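Local coordinates for protein dihydrodipicolinate synthase (Bacteroides thetaiotaomicron, PDB 4XKY) that probably acts as a Schiff-base-forming aldolase of the DapA family that handles pyruvate, built on a TIM barrel and assembled as a tetramer, at residues T83-V86 with E87-L91; E123-L126 with P127-L131; D165-N169 with T170-Q174; K260-K263 with C264-L268. One frame throughout, in Å; residues are numbered along the deposited sequence. Where two conformers were deposited one is given.

Interaction 1. Residues T83-V86 with E87-L91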
loop_
_atom_site.group_PDB
_atom_site.type_symbol
_atom_site.label_atom_id
_atom_site.label_comp_id
_atom_site.label_asym_id
_atom_site.label_seq_id
_atom_site.Cartn_x
_atom_site.Cartn_y
_atom_site.Cartn_z
ATOM N N THR A 83 -18.160 -4.074 -11.071
ATOM C CA THR A 83 -17.020 -4.824 -11.573
ATOM C C THR A 83 -17.354 -5.377 -12.958
ATOM O O THR A 83 -16.448 -5.618 -13.751
ATOM C CB THR A 83 -16.629 -5.973 -10.630
ATOM O OG1 THR A 83 -17.751 -6.847 -10.470
ATOM C CG2 THR A 83 -16.247 -5.420 -9.257
ATOM N N SER A 84 -18.642 -5.581 -13.239
ATOM C CA SER A 84 -19.088 -6.040 -14.573
ATOM C C SER A 84 -19.607 -4.895 -15.433
ATOM O O SER A 84 -20.569 -4.228 -15.074
ATOM C CB SER A 84 -20.170 -7.122 -14.459
ATOM O OG SER A 84 -20.892 -7.250 -15.674
ATOM N N ILE A 85 -18.997 -4.708 -16.598
ATOM C CA ILE A 85 -19.419 -3.662 -17.519
ATOM C C ILE A 85 -20.817 -3.937 -18.042
ATOM O O ILE A 85 -21.593 -3.010 -18.180
ATOM C CB ILE A 85 -18.413 -3.440 -18.659
ATOM C CG1 ILE A 85 -17.145 -2.815 -18.059
ATOM C CG2 ILE A 85 -19.001 -2.522 -19.742
ATOM C CD1 ILE A 85 -15.961 -2.812 -18.996
ATOM N N VAL A 86 -21.155 -5.199 -18.280
ATOM C CA VAL A 86 -22.510 -5.525 -18.687
ATOM C C VAL A 86 -23.498 -5.002 -17.624
ATOM O O VAL A 86 -24.463 -4.358 -17.968
ATOM C CB VAL A 86 -22.702 -7.039 -18.944
ATOM C CG1 VAL A 86 -24.185 -7.381 -18.987
ATOM C CG2 VAL A 86 -22.014 -7.444 -20.238
ATOM N N GLU A 87 -23.237 -5.261 -16.343
ATOM C CA GLU A 87 -24.126 -4.807 -15.272
ATOM C C GLU A 87 -24.170 -3.279 -15.164
ATOM O O GLU A 87 -25.225 -2.679 -14.955
ATOM C CB GLU A 87 -23.704 -5.412 -13.917
ATOM C CG GLU A 87 -23.756 -6.934 -13.840
ATOM C CD GLU A 87 -25.105 -7.522 -14.187
ATOM O OE1 GLU A 87 -26.103 -6.775 -14.144
ATOM O OE2 GLU A 87 -25.165 -8.727 -14.529
ATOM N N SER A 88 -23.011 -2.654 -15.322
ATOM C CA SER A 88 -22.937 -1.207 -15.315
ATOM C C SER A 88 -23.810 -0.558 -16.430
ATOM O O SER A 88 -24.597 0.369 -16.168
ATOM C CB SER A 88 -21.471 -0.774 -15.387
ATOM O OG SER A 88 -21.377 0.629 -15.429
ATOM N N VAL A 89 -23.692 -1.068 -17.659
ATOM C CA VAL A 89 -24.478 -0.559 -18.770
ATOM C C VAL A 89 -25.978 -0.779 -18.487
ATOM O O VAL A 89 -26.787 0.103 -18.733
ATOM C CB VAL A 89 -24.040 -1.195 -20.106
ATOM C CG1 VAL A 89 -25.041 -0.868 -21.217
ATOM C CG2 VAL A 89 -22.631 -0.705 -20.472
ATOM N N ASN A 90 -26.336 -1.924 -17.917
ATOM C CA ASN A 90 -27.728 -2.195 -17.592
ATOM C C ASN A 90 -28.287 -1.164 -16.585
ATOM O O ASN A 90 -29.434 -0.736 -16.709
ATOM C CB ASN A 90 -27.871 -3.638 -17.085
ATOM C CG ASN A 90 -29.295 -3.979 -16.689
ATOM O OD1 ASN A 90 -30.155 -4.164 -17.541
ATOM N ND2 ASN A 90 -29.553 -4.050 -15.389
ATOM N N LEU A 91 -27.484 -0.745 -15.604
ATOM C CA LEU A 91 -27.964 0.239 -14.640
ATOM C C LEU A 91 -28.142 1.585 -15.302
ATOM O O LEU A 91 -29.107 2.307 -14.973
ATOM C CB LEU A 91 -27.032 0.406 -13.445
ATOM C CG LEU A 91 -26.930 -0.763 -12.473
ATOM C CD1 LEU A 91 -25.928 -0.425 -11.383
ATOM C CD2 LEU A 91 -28.280 -1.110 -11.862
#
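S84, the N-cap of helix 85-97, closes the start of that helix by a local side-chain bond to E87. The helix belongs to the beta-alpha-beta unit of strand 76-79, helix 85-97 and strand 102-105 in the TIM barrel. S84 OG accepts the N-H of E87 at 3.1 Å, with an N-H...O angle of 168°. The hydroxyl is placed by its torsion: OG stands opposite the backbone N (chi1 161°) and beside the carbonyl carbon, which puts OG within reach of E87 N. The CG of E87 packs against the S84 side chain, 3.4 Å from S84 OG and 3.6 Å from S84 CB. The E87 chain then bends at chi2. Its far end is held elsewhere: OE2 bonds to the backbone of another protein chain of the assembly.

The helical bonds start at the same place. S88 N reaches S84 O at 2.9 Å. V89 N reaches I85 O at 2.9 Å. On the side toward helix 115-125, CG2 of I85 meets CG2 of V89 at 4.1 Å, and the two side chains cross at a slant. I85 also packs on F121 of that helix. On another face, S88 OG bonds to I80 O, so this buried hydroxyl is paired.

The N-H of E87 has no residue a full turn earlier inside the helix to accept it. The S84 hydroxyl takes that role, and S84 O serves the next N-H. The cap probably also suits the positive end of the helix dipole.

Interaction 2. Residues E123-L126 with P127-L131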
loop_
_atom_site.group_PDB
_atom_site.type_symbol
_atom_site.label_atom_id
_atom_site.label_comp_id
_atom_site.label_asym_id
_atom_site.label_seq_id
_atom_site.Cartn_x
_atom_site.Cartn_y
_atom_site.Cartn_z
ATOM N N GLU A 123 -13.404 5.099 -23.731
ATOM C CA GLU A 123 -13.708 5.090 -25.164
ATOM C C GLU A 123 -14.635 3.940 -25.554
ATOM O O GLU A 123 -15.515 4.123 -26.376
ATOM C CB GLU A 123 -12.438 5.100 -26.024
ATOM C CG GLU A 123 -11.897 6.513 -26.235
ATOM C CD GLU A 123 -10.566 6.569 -26.974
ATOM O OE1 GLU A 123 -10.177 5.576 -27.638
ATOM O OE2 GLU A 123 -9.903 7.626 -26.892
ATOM N N HIS A 124 -14.446 2.765 -24.966
ATOM C CA HIS A 124 -15.361 1.639 -25.197
ATOM C C HIS A 124 -16.687 1.788 -24.428
ATOM O O HIS A 124 -17.730 1.297 -24.878
ATOM C CB HIS A 124 -14.703 0.321 -24.788
ATOM C CG HIS A 124 -13.463 -0.015 -25.566
ATOM N ND1 HIS A 124 -13.290 0.327 -26.893
ATOM C CD2 HIS A 124 -12.351 -0.702 -25.210
ATOM C CE1 HIS A 124 -12.117 -0.116 -27.313
ATOM N NE2 HIS A 124 -11.527 -0.741 -26.310
ATOM N N LEU A 125 -16.657 2.434 -23.259
ATOM C CA LEU A 125 -17.868 2.539 -22.450
ATOM C C LEU A 125 -18.850 3.543 -23.076
ATOM O O LEU A 125 -20.053 3.272 -23.169
ATOM C CB LEU A 125 -17.553 2.925 -20.994
ATOM C CG LEU A 125 -18.772 3.066 -20.065
ATOM C CD1 LEU A 125 -19.536 1.757 -19.917
ATOM C CD2 LEU A 125 -18.377 3.619 -18.702
ATOM N N LEU A 126 -18.322 4.692 -23.505
ATOM C CA LEU A 126 -19.161 5.845 -23.858
ATOM C C LEU A 126 -20.241 5.580 -24.910
ATOM O O LEU A 126 -21.386 5.951 -24.701
ATOM C CB LEU A 126 -18.304 7.062 -24.237
ATOM C CG LEU A 126 -17.711 7.779 -23.012
ATOM C CD1 LEU A 126 -16.557 8.667 -23.417
ATOM C CD2 LEU A 126 -18.755 8.592 -22.274
ATOM N N PRO A 127 -19.904 4.897 -26.020
ATOM C CA PRO A 127 -20.964 4.628 -27.016
ATOM C C PRO A 127 -22.131 3.796 -26.472
ATOM O O PRO A 127 -23.201 3.787 -27.061
ATOM C CB PRO A 127 -20.231 3.826 -28.113
ATOM C CG PRO A 127 -18.788 4.169 -27.952
ATOM C CD PRO A 127 -18.578 4.445 -26.481
ATOM N N GLN A 128 -21.918 3.097 -25.365
ATOM C CA GLN A 128 -22.936 2.213 -24.806
ATOM C C GLN A 128 -23.869 2.906 -23.828
ATOM O O GLN A 128 -24.829 2.294 -23.389
ATOM C CB GLN A 128 -22.269 1.046 -24.060
ATOM C CG GLN A 128 -21.224 0.297 -24.863
ATOM C CD GLN A 128 -20.733 -0.921 -24.130
ATOM O OE1 GLN A 128 -21.521 -1.797 -23.795
ATOM N NE2 GLN A 128 -19.431 -0.978 -23.856
ATOM N N LEU A 129 -23.572 4.147 -23.441
ATOM C CA LEU A 129 -24.340 4.828 -22.374
ATOM C C LEU A 129 -25.382 5.764 -22.975
ATOM O O LEU A 129 -25.087 6.454 -23.924
ATOM C CB LEU A 129 -23.415 5.676 -21.518
ATOM C CG LEU A 129 -22.254 4.972 -20.845
ATOM C CD1 LEU A 129 -21.475 5.974 -20.027
ATOM C CD2 LEU A 129 -22.758 3.843 -19.986
ATOM N N PRO A 130 -26.592 5.815 -22.411
ATOM C CA PRO A 130 -27.638 6.684 -22.948
ATOM C C PRO A 130 -27.781 8.036 -22.225
ATOM O O PRO A 130 -28.729 8.762 -22.487
ATOM C CB PRO A 130 -28.886 5.841 -22.738
ATOM C CG PRO A 130 -28.614 5.179 -21.426
ATOM C CD PRO A 130 -27.140 4.856 -21.439
ATOM N N LEU A 131 -26.856 8.363 -21.321
ATOM C CA LEU A 131 -26.884 9.624 -20.580
ATOM C C LEU A 131 -25.480 10.215 -20.471
ATOM O O LEU A 131 -24.488 9.483 -20.588
ATOM C CB LEU A 131 -27.448 9.389 -19.171
ATOM C CG LEU A 131 -28.923 8.976 -19.044
ATOM C CD1 LEU A 131 -29.242 8.538 -17.628
ATOM C CD2 LEU A 131 -29.904 10.058 -19.494
#
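Helix 115-125 leads into a turn toward strand 133-137, and L125 packs on L129 across that turn. The backbone bonds here span three residues. Q128 N donates to L125 O at 2.9 Å, and L129 N donates to L126 O at 3.1 Å. The second of these closes a type I turn with P127 and Q128 at its corners. P127 has no N-H to give, and its CD sits 3.1 Å from E123 O.

Q128 also bonds through its side chain. NE2 reaches back to H124 O at 3.0 Å with a nearly straight N-H...O angle of 175°. The acceptor lies in the plane of the amide, while the donor stands above the carbonyl plane of H124. The extended chain beyond CG (chi2 -173°) gives the amide this reach.

The apolar pairing is on the side facing helix 85-97. CD1 of L125 meets CD2 of L129 at 3.8 Å, and CG of L125 lies 4.0 Å from CD1 of L129. CG of L129 also touches L125 O at 3.6 Å. Q128 rests on V89 and L129 on A92, so helix 85-97 backs this turn.

The chemistry divides by depth. Leucine contacts hold the inner side, and the Q128 amide gives H124 O a side-chain donor near the surface.

Interaction 3. Residues D165-N169 with T170-Q174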
loop_
_atom_site.group_PDB
_atom_site.type_symbol
_atom_site.label_atom_id
_atom_site.label_comp_id
_atom_site.label_asym_id
_atom_site.label_seq_id
_atom_site.Cartn_x
_atom_site.Cartn_y
_atom_site.Cartn_z
ATOM N N ASP A 165 -14.118 14.054 -7.390
ATOM C CA ASP A 165 -12.955 13.519 -6.676
ATOM C C ASP A 165 -13.289 13.235 -5.225
ATOM O O ASP A 165 -13.694 14.129 -4.489
ATOM C CB ASP A 165 -11.772 14.495 -6.700
ATOM C CG ASP A 165 -10.491 13.875 -6.122
ATOM O OD1 ASP A 165 -10.341 12.645 -6.219
ATOM O OD2 ASP A 165 -9.642 14.603 -5.561
ATOM N N SER A 166 -13.104 11.984 -4.832
ATOM C CA SER A 166 -13.285 11.546 -3.453
ATOM C C SER A 166 -11.955 11.266 -2.717
ATOM O O SER A 166 -11.980 10.875 -1.565
ATOM C CB SER A 166 -14.174 10.295 -3.431
ATOM O OG SER A 166 -15.536 10.666 -3.602
ATOM N N SER A 167 -10.772 11.483 -3.338
ATOM C CA SER A 167 -9.433 11.076 -2.747
ATOM C C SER A 167 -9.038 11.799 -1.458
ATOM O O SER A 167 -8.351 11.224 -0.571
ATOM C CB SER A 167 -8.267 11.281 -3.739
ATOM O OG SER A 167 -8.124 12.652 -4.125
ATOM N N ALA A 168 -9.447 13.066 -1.379
ATOM C CA ALA A 168 -9.147 13.935 -0.238
ATOM C C ALA A 168 -7.771 14.636 -0.376
ATOM O O ALA A 168 -7.318 15.340 0.534
ATOM C CB ALA A 168 -9.228 13.142 1.060
ATOM N N ASN A 169 -7.121 14.403 -1.518
ATOM C CA ASN A 169 -5.844 14.989 -1.932
ATOM C C ASN A 169 -6.036 16.232 -2.791
ATOM O O ASN A 169 -6.349 16.132 -3.982
ATOM C CB ASN A 169 -5.032 13.960 -2.713
ATOM C CG ASN A 169 -3.670 14.494 -3.119
ATOM O OD1 ASN A 169 -3.523 15.674 -3.394
ATOM N ND2 ASN A 169 -2.669 13.640 -3.135
ATOM N N THR A 170 -5.830 17.401 -2.191
ATOM C CA THR A 170 -6.126 18.655 -2.871
ATOM C C THR A 170 -5.009 19.182 -3.752
ATOM O O THR A 170 -5.250 20.055 -4.571
ATOM C CB THR A 170 -6.588 19.759 -1.887
ATOM O OG1 THR A 170 -5.919 19.583 -0.637
ATOM C CG2 THR A 170 -8.086 19.663 -1.676
ATOM N N VAL A 171 -3.805 18.647 -3.611
ATOM C CA VAL A 171 -2.754 18.903 -4.589
ATOM C C VAL A 171 -3.219 18.324 -5.921
ATOM O O VAL A 171 -3.183 18.982 -6.962
ATOM C CB VAL A 171 -1.433 18.216 -4.199
ATOM C CG1 VAL A 171 -0.423 18.256 -5.349
ATOM C CG2 VAL A 171 -0.858 18.881 -2.963
ATOM N N TYR A 172 -3.650 17.069 -5.863
ATOM C CA TYR A 172 -4.161 16.368 -7.048
ATOM C C TYR A 172 -5.381 17.092 -7.610
ATOM O O TYR A 172 -5.448 17.342 -8.806
ATOM C CB TYR A 172 -4.493 14.908 -6.733
ATOM C CG TYR A 172 -5.297 14.228 -7.819
ATOM C CD1 TYR A 172 -4.674 13.767 -8.971
ATOM C CD2 TYR A 172 -6.681 14.068 -7.704
ATOM C CE1 TYR A 172 -5.392 13.148 -9.974
ATOM C CE2 TYR A 172 -7.412 13.428 -8.707
ATOM C CZ TYR A 172 -6.763 12.979 -9.839
ATOM O OH TYR A 172 -7.469 12.364 -10.858
ATOM N N PHE A 173 -6.318 17.479 -6.758
ATOM C CA PHE A 173 -7.514 18.160 -7.257
ATOM C C PHE A 173 -7.195 19.477 -7.978
ATOM O O PHE A 173 -7.805 19.780 -8.995
ATOM C CB PHE A 173 -8.526 18.433 -6.151
ATOM C CG PHE A 173 -9.865 18.897 -6.673
ATOM C CD1 PHE A 173 -10.799 17.981 -7.145
ATOM C CD2 PHE A 173 -10.173 20.249 -6.742
ATOM C CE1 PHE A 173 -12.040 18.406 -7.626
ATOM C CE2 PHE A 173 -11.398 20.681 -7.231
ATOM C CZ PHE A 173 -12.334 19.758 -7.685
ATOM N N GLN A 174 -6.277 20.264 -7.422
ATOM C CA GLN A 174 -5.848 21.536 -8.012
ATOM C C GLN A 174 -5.115 21.280 -9.341
ATOM O O GLN A 174 -5.264 22.061 -10.285
ATOM C CB GLN A 174 -4.944 22.308 -7.042
ATOM C CG GLN A 174 -5.658 22.904 -5.837
ATOM C CD GLN A 174 -6.695 23.919 -6.265
ATOM O OE1 GLN A 174 -6.404 24.791 -7.070
ATOM N NE2 GLN A 174 -7.908 23.798 -5.749
#
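The Y172 ring meets D165 at its edge. D165 OD2 lies in the ring plane, 3.7 Å from CD2, and the carboxylate is turned 64° from the ring. N169 O also lies at this ring's edge, near its plane. F173 is also met at its edge: D165 CB touches CD1 at 3.6 Å. Here carboxylate and ring are nearly parallel, with planes 7° apart. The F173 side chain also packs on M188 and V190 of strand 187-190. The N169 amide stands steeply to the Y172 ring and packs on Y172 CB.

N169 is the N-cap of helix 170-180, after strand 160-165 of the barrel. Its OD1 accepts Y172 N at 2.8 Å, almost straight, from above the amide plane. CG opposite the backbone N (chi1 -178°) brings OD1 to that N-H. N169 O takes F173 N at 3.1 Å.

The D165 side chain lies about 6 Å from that of K164, the predicted Schiff-base lysine. D165 OD1 accepts S167 N at 3.1 Å, forming an Asx turn. S167 OG, modelled in two conformers, tentatively donates to D165 OD2 on its syn side and accepts N169 N in an ST turn. T170 OG1 bonds to another protein chain.

Interaction 4. Residues K260-K263 with C264-L268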
loop_
_atom_site.group_PDB
_atom_site.type_symbol
_atom_site.label_atom_id
_atom_site.label_comp_id
_atom_site.label_asym_id
_atom_site.label_seq_id
_atom_site.Cartn_x
_atom_site.Cartn_y
_atom_site.Cartn_z
ATOM N N LYS A 260 -22.483 4.500 9.577
ATOM C CA LYS A 260 -23.288 4.161 10.724
ATOM C C LYS A 260 -23.772 5.394 11.466
ATOM O O LYS A 260 -24.892 5.431 11.928
ATOM C CB LYS A 260 -22.513 3.240 11.655
ATOM C CG LYS A 260 -22.399 1.852 11.085
ATOM C CD LYS A 260 -21.154 1.110 11.519
ATOM C CE LYS A 260 -21.368 0.173 12.657
ATOM N NZ LYS A 260 -20.511 -1.019 12.410
ATOM N N GLY A 261 -22.890 6.373 11.616
ATOM C CA GLY A 261 -23.219 7.599 12.295
ATOM C C GLY A 261 -24.222 8.425 11.536
ATOM O O GLY A 261 -25.219 8.887 12.114
ATOM N N LEU A 262 -23.958 8.632 10.252
ATOM C CA LEU A 262 -24.901 9.332 9.384
ATOM C C LEU A 262 -26.284 8.712 9.437
ATOM O O LEU A 262 -27.265 9.379 9.673
ATOM C CB LEU A 262 -24.416 9.268 7.946
ATOM C CG LEU A 262 -25.115 10.140 6.928
ATOM C CD1 LEU A 262 -24.956 11.591 7.321
ATOM C CD2 LEU A 262 -24.503 9.908 5.552
ATOM N N LYS A 263 -26.359 7.408 9.235
ATOM C CA LYS A 263 -27.656 6.742 9.248
ATOM C C LYS A 263 -28.324 6.776 10.646
ATOM O O LYS A 263 -29.531 6.965 10.753
ATOM C CB LYS A 263 -27.537 5.320 8.696
ATOM C CG LYS A 263 -27.547 5.240 7.174
ATOM C CD LYS A 263 -27.901 3.825 6.740
ATOM C CE LYS A 263 -28.300 3.762 5.285
ATOM N NZ LYS A 263 -28.687 2.388 4.837
ATOM N N CYS A 264 -27.541 6.597 11.706
ATOM C CA CYS A 264 -28.066 6.727 13.058
ATOM C C CYS A 264 -28.681 8.137 13.248
ATOM O O CYS A 264 -29.842 8.294 13.692
ATOM C CB CYS A 264 -26.953 6.480 14.061
ATOM S SG CYS A 264 -27.538 6.456 15.748
ATOM N N ALA A 265 -27.913 9.155 12.860
ATOM C CA ALA A 265 -28.379 10.532 12.982
ATOM C C ALA A 265 -29.657 10.767 12.188
ATOM O O ALA A 265 -30.559 11.411 12.714
ATOM C CB ALA A 265 -27.323 11.522 12.545
ATOM N N LEU A 266 -29.717 10.256 10.952
ATOM C CA LEU A 266 -30.913 10.371 10.104
ATOM C C LEU A 266 -32.164 9.796 10.785
ATOM O O LEU A 266 -33.253 10.383 10.700
ATOM C CB LEU A 266 -30.708 9.751 8.709
ATOM C CG LEU A 266 -29.728 10.510 7.795
ATOM C CD1 LEU A 266 -29.442 9.732 6.523
ATOM C CD2 LEU A 266 -30.162 11.919 7.411
ATOM N N SER A 267 -31.986 8.680 11.481
ATOM C CA SER A 267 -33.061 8.044 12.224
ATOM C C SER A 267 -33.504 8.878 13.440
ATOM O O SER A 267 -34.699 9.085 13.660
ATOM C CB SER A 267 -32.650 6.637 12.660
ATOM O OG SER A 267 -33.509 6.200 13.681
ATOM N N LEU A 268 -32.526 9.373 14.196
ATOM C CA LEU A 268 -32.791 10.208 15.358
ATOM C C LEU A 268 -33.454 11.508 14.942
ATOM O O LEU A 268 -34.294 12.037 15.647
ATOM C CB LEU A 268 -31.495 10.493 16.106
ATOM C CG LEU A 268 -30.983 9.328 16.951
ATOM C CD1 LEU A 268 -29.540 9.579 17.309
ATOM C CD2 LEU A 268 -31.836 9.161 18.206
#
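L262 and L266, one turn apart on helix 257-268, meet mainly through the backbone, with a loose approach of their side chains. The backbone bonds come first. L266 N donates to L262 O at 2.9 Å. A265 N reaches G261 O at 2.8 Å, C264 N reaches K260 O at 2.9 Å, and S267 N reaches K263 O at 3.1 Å.

The carbon contacts follow the same turn. L266 CG sits 3.3 Å from L262 O, because its chi1 of -69° swings the branch beside its own backbone N. CD1 of L266 comes loosely to within 4.4 Å of L262 CG. C264 CB lies 3.1 Å from K260 O.

The polar ends are satisfied outside the turn. K263 runs out extended, and its NZ forms a salt bridge with E50 and bonds to T14 O and Y275 O. This buried ammonium group is thus gripped three times. S267 OG bonds to R288.

C264 and L268 face helix 285-298, where C264 packs on I291 and L268 on W292. On another side L266 meets V13, and the L262 side chain comes within about 4 Å of that of T48, a predicted pyruvate-binding residue following strand 42-44.

Overall arrangement
Interactions 1 and 2 are neighbours: V89 CG2 touches L125 CD1 at 4.0 Å, so helices 85-97 and 115-125 are joined through both. Interactions 3 and 4 touch neither of them nor each other, and interaction 4 lies across the centre of the chain from interaction 2. Interaction 4 is the most buried, interaction 2 is a surface contact, and interactions 1 and 3 are partly buried. Interactions 1 and 3 are both N-caps, one by a hydroxyl and one by an amide. In interaction 2 a side-chain amide donates to a carbonyl, H124 O. Interaction 4 is a regular helix turn. Interactions 1, 2 and 3 reach another chain, interaction 2 through H124 alone; none touches interaction 4.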